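Long-range contacts in putative GAF sensor protein (Burkholderia vietnamiensis, PDB 5HL6), which probably reduces the R-sulfoxide of free methionine, using a GAF-type domain: residues Leu56-Trp61 with Ser144-Arg149; Phe66-Glu71 with Cys83-Leu88; Ser121-Val126 with Ala148-Glu153. One frame throughout, in Å; residues are numbered along the deposited sequence.

Contact 1 of 3, residues Leu56-Trp61 with Ser144-Arg149. With EDO (1,2-ethanediol), chain C.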
loop_
_atom_site.group_PDB
_atom_site.type_symbol
_atom_site.label_atom_id
_atom_site.label_comp_id
_atom_site.label_asym_id
_atom_site.label_seq_id
_atom_site.Cartn_x
_atom_site.Cartn_y
_atom_site.Cartn_z
ATOM N N LEU B 56 1.658 -13.902 6.235
ATOM C CA LEU B 56 2.712 -14.875 5.969
ATOM C C LEU B 56 4.038 -14.385 6.541
ATOM O O LEU B 56 4.351 -13.194 6.473
ATOM C CB LEU B 56 2.845 -15.134 4.466
ATOM C CG LEU B 56 1.523 -15.461 3.768
ATOM C CD1 LEU B 56 1.682 -15.385 2.275
ATOM C CD2 LEU B 56 1.004 -16.830 4.163
ATOM N N ASP B 57 4.813 -15.302 7.112
ATOM C CA ASP B 57 6.064 -14.907 7.743
ATOM C C ASP B 57 7.193 -14.889 6.714
ATOM O O ASP B 57 7.053 -15.376 5.589
ATOM C CB ASP B 57 6.400 -15.835 8.916
ATOM C CG ASP B 57 6.942 -17.187 8.472
ATOM O OD1 ASP B 57 6.599 -17.649 7.363
ATOM O OD2 ASP B 57 7.710 -17.795 9.246
ATOM N N ARG B 58 8.313 -14.279 7.103
ATOM C CA ARG B 58 9.535 -14.277 6.297
ATOM C C ARG B 58 9.310 -13.660 4.915
ATOM O O ARG B 58 9.736 -14.205 3.895
ATOM C CB ARG B 58 10.098 -15.696 6.175
ATOM C CG ARG B 58 10.483 -16.334 7.498
ATOM C CD ARG B 58 10.966 -17.766 7.293
ATOM N NE ARG B 58 9.928 -18.626 6.723
ATOM C CZ ARG B 58 10.168 -19.764 6.074
ATOM N NH1 ARG B 58 11.414 -20.183 5.899
ATOM N NH2 ARG B 58 9.163 -20.480 5.589
ATOM N N LEU B 59 8.627 -12.511 4.885
ATOM C CA LEU B 59 8.408 -11.742 3.667
ATOM C C LEU B 59 9.050 -10.365 3.797
ATOM O O LEU B 59 9.133 -9.805 4.893
ATOM C CB LEU B 59 6.917 -11.566 3.363
ATOM C CG LEU B 59 6.068 -12.813 3.132
ATOM C CD1 LEU B 59 4.677 -12.404 2.676
ATOM C CD2 LEU B 59 6.734 -13.714 2.099
ATOM N N ASN B 60 9.507 -9.817 2.668
ATOM C CA ASN B 60 10.016 -8.454 2.660
ATOM C C ASN B 60 9.374 -7.568 1.596
ATOM O O ASN B 60 9.660 -6.367 1.561
ATOM C CB ASN B 60 11.548 -8.441 2.494
ATOM C CG ASN B 60 12.000 -8.899 1.126
ATOM O OD1 ASN B 60 11.663 -9.991 0.682
ATOM N ND2 ASN B 60 12.778 -8.066 0.453
ATOM N N TRP B 61 8.497 -8.108 0.753
ATOM C CA TRP B 61 7.781 -7.298 -0.220
ATOM C C TRP B 61 6.561 -8.078 -0.670
ATOM O O TRP B 61 6.630 -9.300 -0.806
ATOM C CB TRP B 61 8.660 -6.966 -1.432
ATOM C CG TRP B 61 8.341 -5.648 -2.104
ATOM C CD1 TRP B 61 8.883 -4.428 -1.800
ATOM C CD2 TRP B 61 7.442 -5.423 -3.206
ATOM N NE1 TRP B 61 8.375 -3.464 -2.634
ATOM C CE2 TRP B 61 7.488 -4.046 -3.504
ATOM C CE3 TRP B 61 6.608 -6.254 -3.971
ATOM C CZ2 TRP B 61 6.750 -3.482 -4.543
ATOM C CZ3 TRP B 61 5.854 -5.686 -4.997
ATOM C CH2 TRP B 61 5.926 -4.313 -5.267
ATOM N N SER B 144 10.944 -12.686 -0.413
ATOM C CA SER B 144 11.415 -13.109 0.893
ATOM C C SER B 144 12.915 -12.882 0.975
ATOM O O SER B 144 13.613 -13.023 -0.034
ATOM C CB SER B 144 11.114 -14.596 1.126
ATOM O OG SER B 144 11.753 -15.089 2.296
ATOM N N PRO B 145 13.437 -12.514 2.149
ATOM C CA PRO B 145 14.894 -12.434 2.317
ATOM C C PRO B 145 15.546 -13.780 2.581
ATOM O O PRO B 145 16.765 -13.828 2.785
ATOM C CB PRO B 145 15.053 -11.498 3.527
ATOM C CG PRO B 145 13.815 -11.727 4.341
ATOM C CD PRO B 145 12.713 -12.100 3.369
ATOM N N VAL B 146 14.772 -14.863 2.570
ATOM C CA VAL B 146 15.266 -16.210 2.836
ATOM C C VAL B 146 15.281 -16.994 1.529
ATOM O O VAL B 146 14.331 -16.925 0.739
ATOM C CB VAL B 146 14.399 -16.916 3.898
ATOM C CG1 VAL B 146 14.832 -18.365 4.070
ATOM C CG2 VAL B 146 14.469 -16.173 5.224
ATOM N N ALA B 147 16.359 -17.741 1.303
ATOM C CA ALA B 147 16.467 -18.553 0.097
ATOM C C ALA B 147 15.400 -19.646 0.082
ATOM O O ALA B 147 15.113 -20.271 1.108
ATOM C CB ALA B 147 17.860 -19.174 0.003
ATOM N N ALA B 148 14.797 -19.855 -1.093
ATOM C CA ALA B 148 13.817 -20.922 -1.313
ATOM C C ALA B 148 12.664 -20.863 -0.309
ATOM O O ALA B 148 12.217 -21.885 0.219
ATOM C CB ALA B 148 14.495 -22.294 -1.282
ATOM N N ARG B 149 12.169 -19.653 -0.041
ATOM C CA ARG B 149 11.018 -19.513 0.845
ATOM C C ARG B 149 9.740 -20.062 0.212
ATOM O O ARG B 149 8.842 -20.514 0.934
ATOM C CB ARG B 149 10.846 -18.042 1.231
ATOM C CG ARG B 149 9.456 -17.626 1.727
ATOM C CD ARG B 149 9.209 -18.050 3.160
ATOM N NE ARG B 149 7.943 -17.532 3.684
ATOM C CZ ARG B 149 6.762 -18.114 3.502
ATOM N NH1 ARG B 149 6.674 -19.233 2.792
ATOM N NH2 ARG B 149 5.665 -17.580 4.029
HETATM C C1 EDO C . 6.258 -9.802 6.749
HETATM O O1 EDO C . 6.662 -11.176 6.852
HETATM C C2 EDO C . 5.447 -9.399 7.977
HETATM O O2 EDO C . 4.349 -10.309 8.132
HETATM O O HOH W 1 8.193 -22.186 3.328
#
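Arg-149 holds the backbone of Asp-57 side-on: its NE and NH2 both donate to Asp-57 O, NE at 3.0 Å with an N-H...O angle of 149°. The carbonyl oxygen lies in the guanidinium plane, so the two bonds fix how that group is turned. Asp-57 OD1 sits 3.5 Å from Arg-149 NH2 but well out of this plane, making a salt bridge of charge alone. The two guanidinium planes are 11° apart: Arg-58 NH2 lies over a face of the Arg-149 group, and Arg-149 CD, 3.4 Å from Arg-58 NH2, sits over the rim of a face of the Arg-58 group. Asp-57 OD2 also pairs with Arg-58 NE, and the shared carboxylate probably offsets much of the repulsion. The bend of Arg-149 at chi2 (78°) brings its CD against the Arg-58 guanidinium.

Ser-144 OG accepts from Val-146 N at 3.0 Å, an ST turn within its own loop, while donating to Arg-58 O across the contact at 2.7 Å. An ethanediol, probably from the crystallisation liquor, bridges Leu-59 N and Leu-56 O through O1.

The contact thus joins the loop between helix 41-55 and strand 61-67 to the one between strand 136-144 and helix 152-176. Leu-56 packs on Tyr-24 and Leu-27 of helix 20-35, while Asn-60 and Trp-61 form a classic beta bulge opposite Asp-143.

Contact 2 of 3, residues Phe66-Glu71 with Cys83-Leu88; sequences FFDGTE and CVRIAL
Glu-71 and Arg-85 bury the most surface here, and their side chains cross at about a right angle. Arg-85 NH1 donates to Glu-71 OE2 at 3.1 Å, meeting it on the anti side of the carboxylate, and the same nitrogen gives a second salt-bridged hydrogen bond to Asp-68 OD2 at 3.3 Å, reaching this oxygen from above its carboxylate plane. Both oxygens lie near the guanidinium plane, at its edge, so the single nitrogen NH1 spans two acids. Arg-85 is extended from CG to NE, which carries the guanidinium out to them. Its NE pairs with Glu-38 of the second subunit, and a water joins its NH2 to Asp-68 OD2.

Asp-68 is itself fixed by an Asx turn: OD1 accepts from Thr-70 N and from Glu-71 N, the latter at 2.8 Å and almost straight (175°), the two donors arriving from opposite faces of the carboxylate plane.

Leu-88 comes next in buried area. Its CD1 touches Phe-67 CE1 at 4.0 Å, the two side chains crossing at about a right angle, and a water bridges Leu-88 N to Thr-70 O.

Just before strand 85-86, Cys-83 is in a disulfide with Cys-117. The turn closes the beta hairpin of strands 61-67 and 72-77, and Asp-68 and Glu-71 tie it to Arg-85 on edge strand 85-86 of the antiparallel GAF sheet.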
loop_
_atom_site.group_PDB
_atom_site.type_symbol
_atom_site.label_atom_id
_atom_site.label_comp_id
_atom_site.label_asym_id
_atom_site.label_seq_id
_atom_site.Cartn_x
_atom_site.Cartn_y
_atom_site.Cartn_z
ATOM N N PHE B 66 0.773 -3.009 -12.230
ATOM C CA PHE B 66 -0.357 -2.989 -13.147
ATOM C C PHE B 66 0.117 -2.626 -14.547
ATOM O O PHE B 66 0.898 -1.684 -14.726
ATOM C CB PHE B 66 -1.439 -2.020 -12.654
ATOM C CG PHE B 66 -2.173 -2.527 -11.443
ATOM C CD1 PHE B 66 -2.918 -3.697 -11.518
ATOM C CD2 PHE B 66 -2.110 -1.853 -10.235
ATOM C CE1 PHE B 66 -3.587 -4.195 -10.411
ATOM C CE2 PHE B 66 -2.789 -2.341 -9.116
ATOM C CZ PHE B 66 -3.528 -3.512 -9.212
ATOM N N PHE B 67 -0.349 -3.390 -15.529
ATOM C CA PHE B 67 -0.050 -3.134 -16.929
ATOM C C PHE B 67 -0.790 -1.888 -17.399
ATOM O O PHE B 67 -2.019 -1.806 -17.281
ATOM C CB PHE B 67 -0.454 -4.350 -17.756
ATOM C CG PHE B 67 0.008 -4.299 -19.173
ATOM C CD1 PHE B 67 1.362 -4.207 -19.472
ATOM C CD2 PHE B 67 -0.902 -4.377 -20.212
ATOM C CE1 PHE B 67 1.797 -4.173 -20.795
ATOM C CE2 PHE B 67 -0.474 -4.349 -21.533
ATOM C CZ PHE B 67 0.878 -4.242 -21.822
ATOM N N ASP B 68 -0.051 -0.909 -17.931
ATOM C CA ASP B 68 -0.660 0.332 -18.392
ATOM C C ASP B 68 -0.926 0.327 -19.893
ATOM O O ASP B 68 -1.146 1.385 -20.486
ATOM C CB ASP B 68 0.199 1.536 -17.991
ATOM C CG ASP B 68 1.470 1.685 -18.829
ATOM O OD1 ASP B 68 1.827 0.768 -19.604
ATOM O OD2 ASP B 68 2.123 2.741 -18.694
ATOM N N GLY B 69 -0.936 -0.845 -20.511
ATOM C CA GLY B 69 -1.061 -0.953 -21.941
ATOM C C GLY B 69 0.256 -1.041 -22.673
ATOM O O GLY B 69 0.286 -1.500 -23.819
ATOM N N THR B 70 1.346 -0.617 -22.038
ATOM C CA THR B 70 2.678 -0.703 -22.623
ATOM C C THR B 70 3.643 -1.468 -21.735
ATOM O O THR B 70 4.376 -2.338 -22.223
ATOM C CB THR B 70 3.215 0.712 -22.892
ATOM O OG1 THR B 70 2.387 1.356 -23.867
ATOM C CG2 THR B 70 4.653 0.662 -23.389
ATOM N N GLU B 71 3.662 -1.170 -20.435
ATOM C CA GLU B 71 4.580 -1.814 -19.512
ATOM C C GLU B 71 3.924 -1.894 -18.144
ATOM O O GLU B 71 2.816 -1.388 -17.936
ATOM C CB GLU B 71 5.916 -1.060 -19.451
ATOM C CG GLU B 71 5.793 0.380 -18.972
ATOM C CD GLU B 71 7.127 1.112 -19.003
ATOM O OE1 GLU B 71 8.172 0.457 -19.223
ATOM O OE2 GLU B 71 7.122 2.344 -18.810
ATOM N N CYS B 83 11.031 -1.440 -7.877
ATOM C CA CYS B 83 10.901 -0.903 -9.222
ATOM C C CYS B 83 9.637 -0.060 -9.334
ATOM O O CYS B 83 8.641 -0.310 -8.659
ATOM C CB CYS B 83 10.847 -2.026 -10.254
ATOM S SG CYS B 83 12.385 -2.935 -10.449
ATOM N N VAL B 84 9.685 0.943 -10.202
ATOM C CA VAL B 84 8.515 1.759 -10.518
ATOM C C VAL B 84 7.901 1.343 -11.847
ATOM O O VAL B 84 6.698 1.090 -11.932
ATOM C CB VAL B 84 8.887 3.257 -10.511
ATOM C CG1 VAL B 84 7.644 4.114 -10.666
ATOM C CG2 VAL B 84 9.626 3.613 -9.225
ATOM N N ARG B 85 8.720 1.244 -12.890
ATOM C CA ARG B 85 8.282 0.773 -14.197
ATOM C C ARG B 85 9.125 -0.414 -14.634
ATOM O O ARG B 85 10.351 -0.412 -14.473
ATOM C CB ARG B 85 8.360 1.889 -15.242
ATOM C CG ARG B 85 7.251 2.899 -15.054
ATOM C CD ARG B 85 7.305 4.087 -15.994
ATOM N NE ARG B 85 6.122 4.891 -15.720
ATOM C CZ ARG B 85 4.958 4.721 -16.339
ATOM N NH1 ARG B 85 4.860 3.816 -17.305
ATOM N NH2 ARG B 85 3.902 5.463 -16.005
ATOM N N ILE B 86 8.462 -1.426 -15.193
ATOM C CA ILE B 86 9.129 -2.637 -15.665
ATOM C C ILE B 86 8.619 -2.959 -17.067
ATOM O O ILE B 86 7.411 -3.137 -17.268
ATOM C CB ILE B 86 8.901 -3.828 -14.720
ATOM C CG1 ILE B 86 9.431 -3.513 -13.323
ATOM C CG2 ILE B 86 9.588 -5.077 -15.247
ATOM C CD1 ILE B 86 9.050 -4.540 -12.296
ATOM N N ALA B 87 9.540 -3.045 -18.030
ATOM C CA ALA B 87 9.179 -3.407 -19.390
ATOM C C ALA B 87 8.809 -4.885 -19.464
ATOM O O ALA B 87 9.319 -5.713 -18.704
ATOM C CB ALA B 87 10.332 -3.116 -20.351
ATOM N N LEU B 88 7.905 -5.206 -20.387
ATOM C CA LEU B 88 7.610 -6.601 -20.689
ATOM C C LEU B 88 8.900 -7.354 -20.986
ATOM O O LEU B 88 9.761 -6.866 -21.725
ATOM C CB LEU B 88 6.652 -6.692 -21.879
ATOM C CG LEU B 88 5.177 -6.340 -21.598
ATOM C CD1 LEU B 88 4.335 -6.467 -22.852
ATOM C CD2 LEU B 88 4.584 -7.185 -20.466
HETATM O O HOH W 2 1.561 4.990 -17.364
HETATM O O HOH W 3 7.040 -3.341 -22.212
#

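Contact 3 of 3, residues Ser121-Val126 with Ala148-Glu153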
loop_
_atom_site.group_PDB
_atom_site.type_symbol
_atom_site.label_atom_id
_atom_site.label_comp_id
_atom_site.label_asym_id
_atom_site.label_seq_id
_atom_site.Cartn_x
_atom_site.Cartn_y
_atom_site.Cartn_z
ATOM N N SER B 121 15.928 -9.189 -1.500
ATOM C CA SER B 121 15.137 -10.358 -1.861
ATOM C C SER B 121 16.049 -11.513 -2.259
ATOM O O SER B 121 16.984 -11.342 -3.050
ATOM C CB SER B 121 14.167 -10.021 -2.996
ATOM N N GLU B 122 15.778 -12.687 -1.696
ATOM C CA GLU B 122 16.499 -13.908 -2.025
ATOM C C GLU B 122 15.640 -14.916 -2.772
ATOM O O GLU B 122 16.165 -15.672 -3.591
ATOM C CB GLU B 122 17.054 -14.556 -0.747
ATOM C CG GLU B 122 18.240 -15.477 -0.968
ATOM C CD GLU B 122 19.557 -14.728 -1.088
ATOM O OE1 GLU B 122 19.689 -13.641 -0.482
ATOM O OE2 GLU B 122 20.463 -15.229 -1.789
ATOM N N SER B 123 14.333 -14.934 -2.518
ATOM C CA SER B 123 13.394 -15.767 -3.251
ATOM C C SER B 123 12.131 -14.958 -3.523
ATOM O O SER B 123 11.823 -13.983 -2.833
ATOM C CB SER B 123 13.066 -17.071 -2.501
ATOM O OG SER B 123 12.652 -16.818 -1.176
ATOM N N GLU B 124 11.406 -15.372 -4.552
ATOM C CA GLU B 124 10.374 -14.518 -5.112
ATOM C C GLU B 124 9.376 -15.386 -5.856
ATOM O O GLU B 124 9.736 -16.423 -6.421
ATOM C CB GLU B 124 11.003 -13.468 -6.041
ATOM C CG GLU B 124 10.019 -12.589 -6.805
ATOM C CD GLU B 124 10.717 -11.498 -7.600
ATOM O OE1 GLU B 124 10.060 -10.497 -7.960
ATOM O OE2 GLU B 124 11.925 -11.649 -7.874
ATOM N N ILE B 125 8.120 -14.959 -5.836
ATOM C CA ILE B 125 7.069 -15.563 -6.643
ATOM C C ILE B 125 6.298 -14.429 -7.308
ATOM O O ILE B 125 5.964 -13.428 -6.652
ATOM C CB ILE B 125 6.144 -16.463 -5.799
ATOM C CG1 ILE B 125 5.038 -17.053 -6.663
ATOM C CG2 ILE B 125 5.517 -15.682 -4.633
ATOM C CD1 ILE B 125 4.225 -18.089 -5.947
ATOM N N VAL B 126 6.065 -14.558 -8.616
ATOM C CA VAL B 126 5.308 -13.571 -9.384
ATOM C C VAL B 126 4.180 -14.279 -10.118
ATOM O O VAL B 126 4.436 -15.188 -10.915
ATOM C CB VAL B 126 6.182 -12.804 -10.389
ATOM C CG1 VAL B 126 5.324 -11.751 -11.064
ATOM C CG2 VAL B 126 7.371 -12.159 -9.691
ATOM N N ALA B 148 14.797 -19.855 -1.093
ATOM C CA ALA B 148 13.817 -20.922 -1.313
ATOM C C ALA B 148 12.664 -20.863 -0.309
ATOM O O ALA B 148 12.217 -21.885 0.219
ATOM C CB ALA B 148 14.495 -22.294 -1.282
ATOM N N ARG B 149 12.169 -19.653 -0.041
ATOM C CA ARG B 149 11.018 -19.513 0.845
ATOM C C ARG B 149 9.740 -20.062 0.212
ATOM O O ARG B 149 8.842 -20.514 0.934
ATOM C CB ARG B 149 10.846 -18.042 1.231
ATOM C CG ARG B 149 9.456 -17.626 1.727
ATOM C CD ARG B 149 9.209 -18.050 3.160
ATOM N NE ARG B 149 7.943 -17.532 3.684
ATOM C CZ ARG B 149 6.762 -18.114 3.502
ATOM N NH1 ARG B 149 6.674 -19.233 2.792
ATOM N NH2 ARG B 149 5.665 -17.580 4.029
ATOM N N PHE B 150 9.644 -20.054 -1.117
ATOM C CA PHE B 150 8.425 -20.432 -1.825
ATOM C C PHE B 150 8.626 -21.746 -2.572
ATOM O O PHE B 150 9.556 -21.878 -3.378
ATOM C CB PHE B 150 7.996 -19.331 -2.800
ATOM C CG PHE B 150 7.902 -17.968 -2.168
ATOM C CD1 PHE B 150 6.872 -17.667 -1.293
ATOM C CD2 PHE B 150 8.847 -16.989 -2.448
ATOM C CE1 PHE B 150 6.786 -16.415 -0.705
ATOM C CE2 PHE B 150 8.771 -15.737 -1.860
ATOM C CZ PHE B 150 7.739 -15.450 -0.990
ATOM N N ASP B 151 7.747 -22.712 -2.308
ATOM C CA ASP B 151 7.718 -23.985 -3.008
ATOM C C ASP B 151 6.429 -24.084 -3.818
ATOM O O ASP B 151 5.664 -23.118 -3.934
ATOM C CB ASP B 151 7.871 -25.148 -2.019
ATOM C CG ASP B 151 6.804 -25.149 -0.927
ATOM O OD1 ASP B 151 5.643 -24.769 -1.197
ATOM O OD2 ASP B 151 7.129 -25.550 0.210
ATOM N N ASP B 152 6.172 -25.272 -4.369
ATOM C CA ASP B 152 5.001 -25.421 -5.224
ATOM C C ASP B 152 3.693 -25.259 -4.460
ATOM O O ASP B 152 2.672 -24.918 -5.071
ATOM C CB ASP B 152 5.025 -26.773 -5.931
ATOM C CG ASP B 152 4.130 -26.791 -7.148
ATOM O OD1 ASP B 152 4.275 -25.879 -7.995
ATOM O OD2 ASP B 152 3.265 -27.688 -7.243
ATOM N N GLU B 153 3.696 -25.496 -3.144
ATOM C CA GLU B 153 2.506 -25.220 -2.344
ATOM C C GLU B 153 2.260 -23.723 -2.235
ATOM O O GLU B 153 1.110 -23.274 -2.280
ATOM C CB GLU B 153 2.645 -25.837 -0.953
ATOM C CG GLU B 153 2.433 -27.335 -0.895
ATOM C CD GLU B 153 2.474 -27.861 0.526
ATOM O OE1 GLU B 153 3.557 -27.808 1.149
ATOM O OE2 GLU B 153 1.418 -28.307 1.027
#
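The approach to the C-terminal helix 152-176 crosses the start of strand 123-130 here, where the antiparallel sheet of the GAF domain meets its helical layer. Ser-123 makes the polar link: its OG accepts from Arg-149 N at 3.1 Å, with an N-H...O angle of 156°. The same hydroxyl is hydrogen-bonded to Val-146 O, so a single buried side chain ties the strand to both ends of the type II turn from Val-146 to Arg-149. A chi1 of 52° places OG between its own backbone N and carbonyl carbon, from where it also touches Arg-149 CB at 3.2 Å. Ser-123 CB rests on Ala-148 N at 3.6 Å.

Phe-150 supplies the apolar half. Its ring is sandwiched: Ile-125 CG2 stands over the centre of one face, a CH-pi contact 4.0 Å from the centroid and only 4° off the ring normal, while Arg-149 CG lies over the opposite face. The ring edge, rather than a face, points at the strand backbone. CE2 comes to 3.7 Å from Ser-123 O, and CD2 lies at the same distance from Glu-124 N. Leu-59 also packs on the ring.

Past the ring the chain turns into the helix. Asp-151 is its N-cap: OD1 accepts weakly from Glu-153 N at 2.8 Å and also from Asp-154 N, while OD2 forms a salt bridge with Lys-20. Glu-122 and Ser-123 together face Ser-144, a classic beta bulge at the end of the strand pair. This is the link from strand 136-144 to the C-terminal helix, folded against the neighbouring strand 123-130, with Phe-150 packed on the sheet and Asp-151 capping the helix.

How the contacts relate
After helices 20-35 and 41-55, the chain passes through 56-61 into strand 61-67, opening the long loop that contact 1 closes at 144-149. Contact 2 lies wholly within it, closing a short excursion through strand 72-77 to edge strand 85-86. Further on, 121-126 opens contact 3, which ends on the same stretch as contact 1; the two share Ala-148 and Arg-149 and touch directly, their centres 7 Å apart. Contact 1 joins the loops that follow helix 41-55 and strand 136-144, contact 3 fastens the lead-in to helix 152-176 onto strand 123-130, and contact 2, about 24 Å from contact 1 between centres, ties the hairpin turn to edge strand 85-86.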